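Local coordinates for subclass B1 metallo-beta-lactamase (Myroides odoratimimus, PDB 6T5L), which hydrolyses beta-lactam antibiotics, carbapenems among them, with an active site that holds two zinc ions, at residues V62-T67 with S87-L92; F139-T144 with A154-E159. All blocks are in the same frame, centred on the assembly; numbering follows the deposited sequence.

Contact 1 (V62-T67 with S87-L92)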
loop_
_atom_site.group_PDB
_atom_site.type_symbol
_atom_site.label_atom_id
_atom_site.label_comp_id
_atom_site.label_asym_id
_atom_site.label_seq_id
_atom_site.Cartn_x
_atom_site.Cartn_y
_atom_site.Cartn_z
ATOM N N VAL A 62 2.019 14.112 -4.197
ATOM C CA VAL A 62 1.497 12.943 -3.508
ATOM C C VAL A 62 2.040 11.683 -4.152
ATOM O O VAL A 62 2.169 11.614 -5.387
ATOM C CB VAL A 62 -0.052 12.945 -3.478
ATOM C CG1 VAL A 62 -0.508 11.590 -3.064
ATOM C CG2 VAL A 62 -0.518 13.967 -2.465
ATOM N N VAL A 63 2.416 10.706 -3.306
ATOM C CA VAL A 63 2.722 9.344 -3.741
ATOM C C VAL A 63 1.727 8.392 -3.078
ATOM O O VAL A 63 1.491 8.461 -1.869
ATOM C CB VAL A 63 4.159 8.894 -3.402
ATOM C CG1 VAL A 63 4.323 7.361 -3.615
ATOM C CG2 VAL A 63 5.180 9.637 -4.245
ATOM N N VAL A 64 1.215 7.451 -3.842
ATOM C CA VAL A 64 0.156 6.557 -3.376
ATOM C C VAL A 64 0.725 5.157 -3.368
ATOM O O VAL A 64 1.330 4.723 -4.369
ATOM C CB VAL A 64 -1.077 6.612 -4.308
ATOM C CG1 VAL A 64 -2.231 5.657 -3.873
ATOM C CG2 VAL A 64 -1.555 8.075 -4.442
ATOM N N PHE A 65 0.552 4.472 -2.252
ATOM C CA PHE A 65 0.846 3.052 -2.137
ATOM C C PHE A 65 -0.487 2.331 -2.273
ATOM O O PHE A 65 -1.386 2.549 -1.448
ATOM C CB PHE A 65 1.521 2.731 -0.784
ATOM C CG PHE A 65 2.934 3.181 -0.710
ATOM C CD1 PHE A 65 3.259 4.451 -0.250
ATOM C CD2 PHE A 65 3.926 2.362 -1.159
ATOM C CE1 PHE A 65 4.591 4.874 -0.196
ATOM C CE2 PHE A 65 5.247 2.774 -1.144
ATOM C CZ PHE A 65 5.591 4.031 -0.652
ATOM N N ASP A 66 -0.606 1.465 -3.279
ATOM C CA ASP A 66 -1.842 0.756 -3.574
ATOM C C ASP A 66 -3.009 1.569 -4.149
ATOM O O ASP A 66 -3.394 2.599 -3.578
ATOM C CB ASP A 66 -2.374 -0.013 -2.383
ATOM C CG ASP A 66 -1.568 -1.275 -2.074
ATOM O OD1 ASP A 66 -0.441 -1.446 -2.650
ATOM O OD2 ASP A 66 -2.068 -2.075 -1.239
ATOM N N THR A 67 -3.386 1.293 -5.383
ATOM C CA THR A 67 -4.683 1.811 -5.800
ATOM C C THR A 67 -5.763 1.355 -4.824
ATOM O O THR A 67 -5.664 0.265 -4.257
ATOM C CB THR A 67 -5.040 1.402 -7.234
ATOM O OG1 THR A 67 -5.461 0.026 -7.302
ATOM C CG2 THR A 67 -3.836 1.653 -8.163
ATOM N N SER A 87 -3.155 19.009 -4.900
ATOM C CA SER A 87 -1.875 18.392 -5.158
ATOM C C SER A 87 -1.883 17.542 -6.434
ATOM O O SER A 87 -2.911 17.188 -7.032
ATOM C CB SER A 87 -1.431 17.551 -3.932
ATOM O OG SER A 87 -1.181 18.369 -2.784
ATOM N N GLU A 88 -0.691 17.221 -6.856
ATOM C CA GLU A 88 -0.464 16.342 -7.978
ATOM C C GLU A 88 0.005 14.998 -7.421
ATOM O O GLU A 88 0.841 14.946 -6.495
ATOM C CB GLU A 88 0.577 16.957 -8.905
ATOM C CG GLU A 88 1.082 16.018 -9.995
ATOM C CD GLU A 88 2.268 16.576 -10.801
ATOM O OE1 GLU A 88 2.822 15.801 -11.627
ATOM O OE2 GLU A 88 2.660 17.748 -10.614
ATOM N N ILE A 89 -0.517 13.917 -7.965
ATOM C CA ILE A 89 0.001 12.597 -7.625
ATOM C C ILE A 89 1.165 12.325 -8.556
ATOM O O ILE A 89 0.962 12.239 -9.767
ATOM C CB ILE A 89 -1.066 11.497 -7.767
ATOM C CG1 ILE A 89 -2.229 11.763 -6.826
ATOM C CG2 ILE A 89 -0.368 10.141 -7.493
ATOM C CD1 ILE A 89 -3.498 10.964 -7.198
ATOM N N ILE A 90 2.363 12.125 -8.007
ATOM C CA ILE A 90 3.536 11.964 -8.855
ATOM C C ILE A 90 3.924 10.523 -9.065
ATOM O O ILE A 90 4.836 10.253 -9.862
ATOM C CB ILE A 90 4.779 12.728 -8.333
ATOM C CG1 ILE A 90 5.188 12.326 -6.902
ATOM C CG2 ILE A 90 4.466 14.214 -8.310
ATOM C CD1 ILE A 90 6.553 12.972 -6.473
ATOM N N GLY A 91 3.250 9.583 -8.432
ATOM C CA GLY A 91 3.659 8.198 -8.592
ATOM C C GLY A 91 2.719 7.270 -7.857
ATOM O O GLY A 91 2.234 7.611 -6.790
ATOM N N LEU A 92 2.523 6.088 -8.403
ATOM C CA LEU A 92 1.759 5.019 -7.789
ATOM C C LEU A 92 2.673 3.812 -7.582
ATOM O O LEU A 92 3.395 3.393 -8.501
ATOM C CB LEU A 92 0.583 4.643 -8.674
ATOM C CG LEU A 92 -0.118 3.364 -8.285
ATOM C CD1 LEU A 92 -0.944 3.489 -7.065
ATOM C CD2 LEU A 92 -0.978 3.031 -9.522
#
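Val62 O accepts a hydrogen bond from Ile90 N at 2.7 Å, the N-H running fairly straight to it (159°), while the CA of Ile89 leans on the same oxygen in a weaker C-H...O contact of 3.3 Å. Val62 thus uses both its N-H and its C=O on the same neighbouring strand, Val62 N donating to Glu88 O in a short but more bent bond (139°). Farther on, Val64 N binds Gly91 O at 3.1 Å, and the axes of the short segments 62-65 and 88-92 lie 40° apart. The pairing steps from Val62 opposite Ile89 to Val64 opposite Leu92, so the second strand has one extra residue, where the backbone of Ile90 leaves the extended conformation.

Parallel strands joined through helix 71-83 form a beta-alpha-beta crossover, here at one margin of a sheet of the alpha-beta/beta-alpha sandwich of metallo-beta-lactamases. On the face carrying Val62, Val64, Ile89 and Leu92, Ile89 sends its two branches to different valines: CG1 meets CG1 of Val62, and CG2, anti to the backbone N, lies 3.9 Å from CG2 of Val64. Val81 of the crossover helix covers Val62 and Ile89. Val63 CG2, on the other face, packs against Ile90 CG1 at 3.8 Å.

Beyond the last bridge, Thr67 sets CG2 against both methyls of Leu92, 3.5 Å from CD2, tighter than usual for two carbons, and 3.6 Å from CD1. Thr67 OG1 accepts a hydrogen bond from Gly104 N; Phe108 of helix 105-110 packs on both Thr67 and Leu92.

Contact 2 (F139-T144 with A154-E159)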
loop_
_atom_site.group_PDB
_atom_site.type_symbol
_atom_site.label_atom_id
_atom_site.label_comp_id
_atom_site.label_asym_id
_atom_site.label_seq_id
_atom_site.Cartn_x
_atom_site.Cartn_y
_atom_site.Cartn_z
ATOM N N PHE A 139 11.785 -1.644 -10.437
ATOM C CA PHE A 139 12.879 -1.715 -9.490
ATOM C C PHE A 139 13.040 -3.141 -9.003
ATOM O O PHE A 139 12.090 -3.929 -8.987
ATOM C CB PHE A 139 12.676 -0.744 -8.310
ATOM C CG PHE A 139 11.452 -1.027 -7.438
ATOM C CD1 PHE A 139 10.230 -0.516 -7.760
ATOM C CD2 PHE A 139 11.558 -1.807 -6.290
ATOM C CE1 PHE A 139 9.106 -0.749 -6.980
ATOM C CE2 PHE A 139 10.443 -2.032 -5.494
ATOM C CZ PHE A 139 9.223 -1.488 -5.835
ATOM N N ASP A 140 14.274 -3.494 -8.663
ATOM C CA ASP A 140 14.510 -4.875 -8.270
ATOM C C ASP A 140 14.028 -5.082 -6.842
ATOM O O ASP A 140 13.050 -5.802 -6.595
ATOM C CB ASP A 140 15.994 -5.202 -8.419
ATOM C CG ASP A 140 16.400 -5.284 -9.871
ATOM O OD1 ASP A 140 15.927 -6.223 -10.535
ATOM O OD2 ASP A 140 17.147 -4.396 -10.359
ATOM N N ASN A 141 14.666 -4.396 -5.911
ATOM C CA ASN A 141 14.469 -4.640 -4.491
ATOM C C ASN A 141 14.140 -3.388 -3.720
ATOM O O ASN A 141 13.617 -3.493 -2.611
ATOM C CB ASN A 141 15.730 -5.230 -3.852
ATOM C CG ASN A 141 16.163 -6.520 -4.499
ATOM O OD1 ASN A 141 17.347 -6.682 -4.836
ATOM N ND2 ASN A 141 15.214 -7.477 -4.649
ATOM N N SER A 142 14.484 -2.219 -4.250
ATOM C CA SER A 142 14.450 -1.012 -3.460
ATOM C C SER A 142 14.264 0.165 -4.387
ATOM O O SER A 142 14.919 0.262 -5.435
ATOM C CB SER A 142 15.727 -0.829 -2.622
ATOM O OG SER A 142 15.930 0.554 -2.447
ATOM N N LEU A 143 13.387 1.076 -3.967
ATOM C CA LEU A 143 12.989 2.235 -4.753
ATOM C C LEU A 143 13.105 3.444 -3.840
ATOM O O LEU A 143 12.644 3.406 -2.694
ATOM C CB LEU A 143 11.551 2.114 -5.278
ATOM C CG LEU A 143 10.975 3.382 -5.928
ATOM C CD1 LEU A 143 11.561 3.643 -7.406
ATOM C CD2 LEU A 143 9.449 3.407 -5.953
ATOM N N THR A 144 13.722 4.504 -4.344
ATOM C CA THR A 144 13.828 5.792 -3.664
ATOM C C THR A 144 13.160 6.786 -4.601
ATOM O O THR A 144 13.512 6.851 -5.786
ATOM C CB THR A 144 15.280 6.184 -3.400
ATOM O OG1 THR A 144 15.882 5.155 -2.609
ATOM C CG2 THR A 144 15.379 7.539 -2.670
ATOM N N ALA A 154 10.215 2.307 -1.187
ATOM C CA ALA A 154 9.550 1.003 -1.198
ATOM C C ALA A 154 10.690 0.026 -1.092
ATOM O O ALA A 154 11.741 0.282 -1.676
ATOM C CB ALA A 154 8.737 0.722 -2.487
ATOM N N GLU A 155 10.504 -1.077 -0.377
ATOM C CA GLU A 155 11.589 -2.035 -0.199
ATOM C C GLU A 155 11.032 -3.448 -0.097
ATOM O O GLU A 155 10.032 -3.693 0.571
ATOM C CB GLU A 155 12.444 -1.721 1.048
ATOM C CG GLU A 155 13.668 -2.654 1.137
ATOM C CD GLU A 155 14.795 -2.126 2.037
ATOM O OE1 GLU A 155 15.682 -2.908 2.394
ATOM O OE2 GLU A 155 14.807 -0.911 2.388
ATOM N N TYR A 156 11.718 -4.383 -0.719
ATOM C CA TYR A 156 11.410 -5.804 -0.592
ATOM C C TYR A 156 12.302 -6.470 0.463
ATOM O O TYR A 156 13.538 -6.401 0.367
ATOM C CB TYR A 156 11.618 -6.502 -1.930
ATOM C CG TYR A 156 11.506 -7.997 -1.891
ATOM C CD1 TYR A 156 10.249 -8.603 -1.866
ATOM C CD2 TYR A 156 12.636 -8.814 -1.922
ATOM C CE1 TYR A 156 10.105 -9.957 -1.868
ATOM C CE2 TYR A 156 12.507 -10.183 -1.960
ATOM C CZ TYR A 156 11.223 -10.747 -1.940
ATOM O OH TYR A 156 11.031 -12.101 -1.918
ATOM N N PHE A 157 11.660 -7.180 1.415
ATOM C CA PHE A 157 12.321 -7.794 2.555
ATOM C C PHE A 157 12.309 -9.311 2.485
ATOM O O PHE A 157 13.025 -9.930 3.263
ATOM C CB PHE A 157 11.690 -7.349 3.905
ATOM C CG PHE A 157 12.000 -5.943 4.263
ATOM C CD1 PHE A 157 13.128 -5.627 5.023
ATOM C CD2 PHE A 157 11.200 -4.924 3.828
ATOM C CE1 PHE A 157 13.438 -4.321 5.348
ATOM C CE2 PHE A 157 11.509 -3.596 4.134
ATOM C CZ PHE A 157 12.654 -3.307 4.882
ATOM N N GLY A 158 11.569 -9.911 1.533
ATOM C CA GLY A 158 11.343 -11.354 1.455
ATOM C C GLY A 158 9.883 -11.695 1.178
ATOM O O GLY A 158 9.000 -10.836 1.150
ATOM N N GLU A 159 9.628 -12.983 1.031
ATOM C CA GLU A 159 8.300 -13.480 0.767
ATOM C C GLU A 159 7.458 -13.572 2.029
ATOM O O GLU A 159 7.966 -13.790 3.144
ATOM C CB GLU A 159 8.367 -14.857 0.102
ATOM C CG GLU A 159 9.261 -14.818 -1.164
ATOM C CD GLU A 159 9.294 -16.088 -1.932
ATOM O OE1 GLU A 159 10.131 -16.136 -2.860
ATOM O OE2 GLU A 159 8.523 -17.045 -1.638
#
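Three backbone hydrogen bonds tie Asn141 and Leu143 to Tyr156 and Ala154. Leu143 and Ala154 form a hydrogen-bonded antiparallel pair, Leu143 N giving to Ala154 O at 2.9 Å and Ala154 N returning a bond to Leu143 O at 3.1 Å. The other, Tyr156 N to Asn141 O, is 2.8 Å long and nearly straight (168°). Two C-H...O contacts fill in around the intervening non-hydrogen-bonded pair, Ser142 CA approaching Ala154 O and Glu155 CA approaching Asn141 O. These strands are the arms of a beta hairpin, 142-147 and 150-155, at one margin of the second sheet of the metallo-beta-lactamase sandwich.

Apolar contacts gather on the face of Leu143 and Ala154. With CG of Phe139 set between its backbone N and carbonyl carbon (chi1 63°), the ring brings CZ within 4.0 Å of Ala154 CB. Leu143 CB stands over the centre of the same ring, 3.8 Å above its plane, and also neighbours Ala154 CB; Ile93 of strand 88-93 touches both Leu143 and Ala154.

Polar side chains mark the opposite face and the open end of the hairpin. Glu155 lays its CG 3.8 Å from Asn141 O and extends to a salt bridge with Lys210. Asn141 ND2 comes obliquely to Tyr156 CD2, amide and ring planes 24° apart, while Gly158 N lies over the ring's centre and the phenol OH is hydrogen-bonded to Lys163 O.

How the contacts relate
The two contacts illustrate how a sandwich is assembled from local pairings: contact 1 pairs the parallel strands of a beta-alpha-beta unit in one sheet, contact 2 the antiparallel arms of a hairpin in the other. They follow one another along the chain, with centres about 18 Å apart, and meet where Phe65 CE2 packs 4.3 Å from Ala154 CB. Asp66, next to last in 62-67 and hydrogen-bonded through OD1 to Thr95 OG1, has its side chain about 7 Å from a zinc ion, whereas that of Tyr156 in contact 2 is about 13 Å from one. His96, His98 and His161 bind one zinc; Asp100, Cys180 and His221 the other.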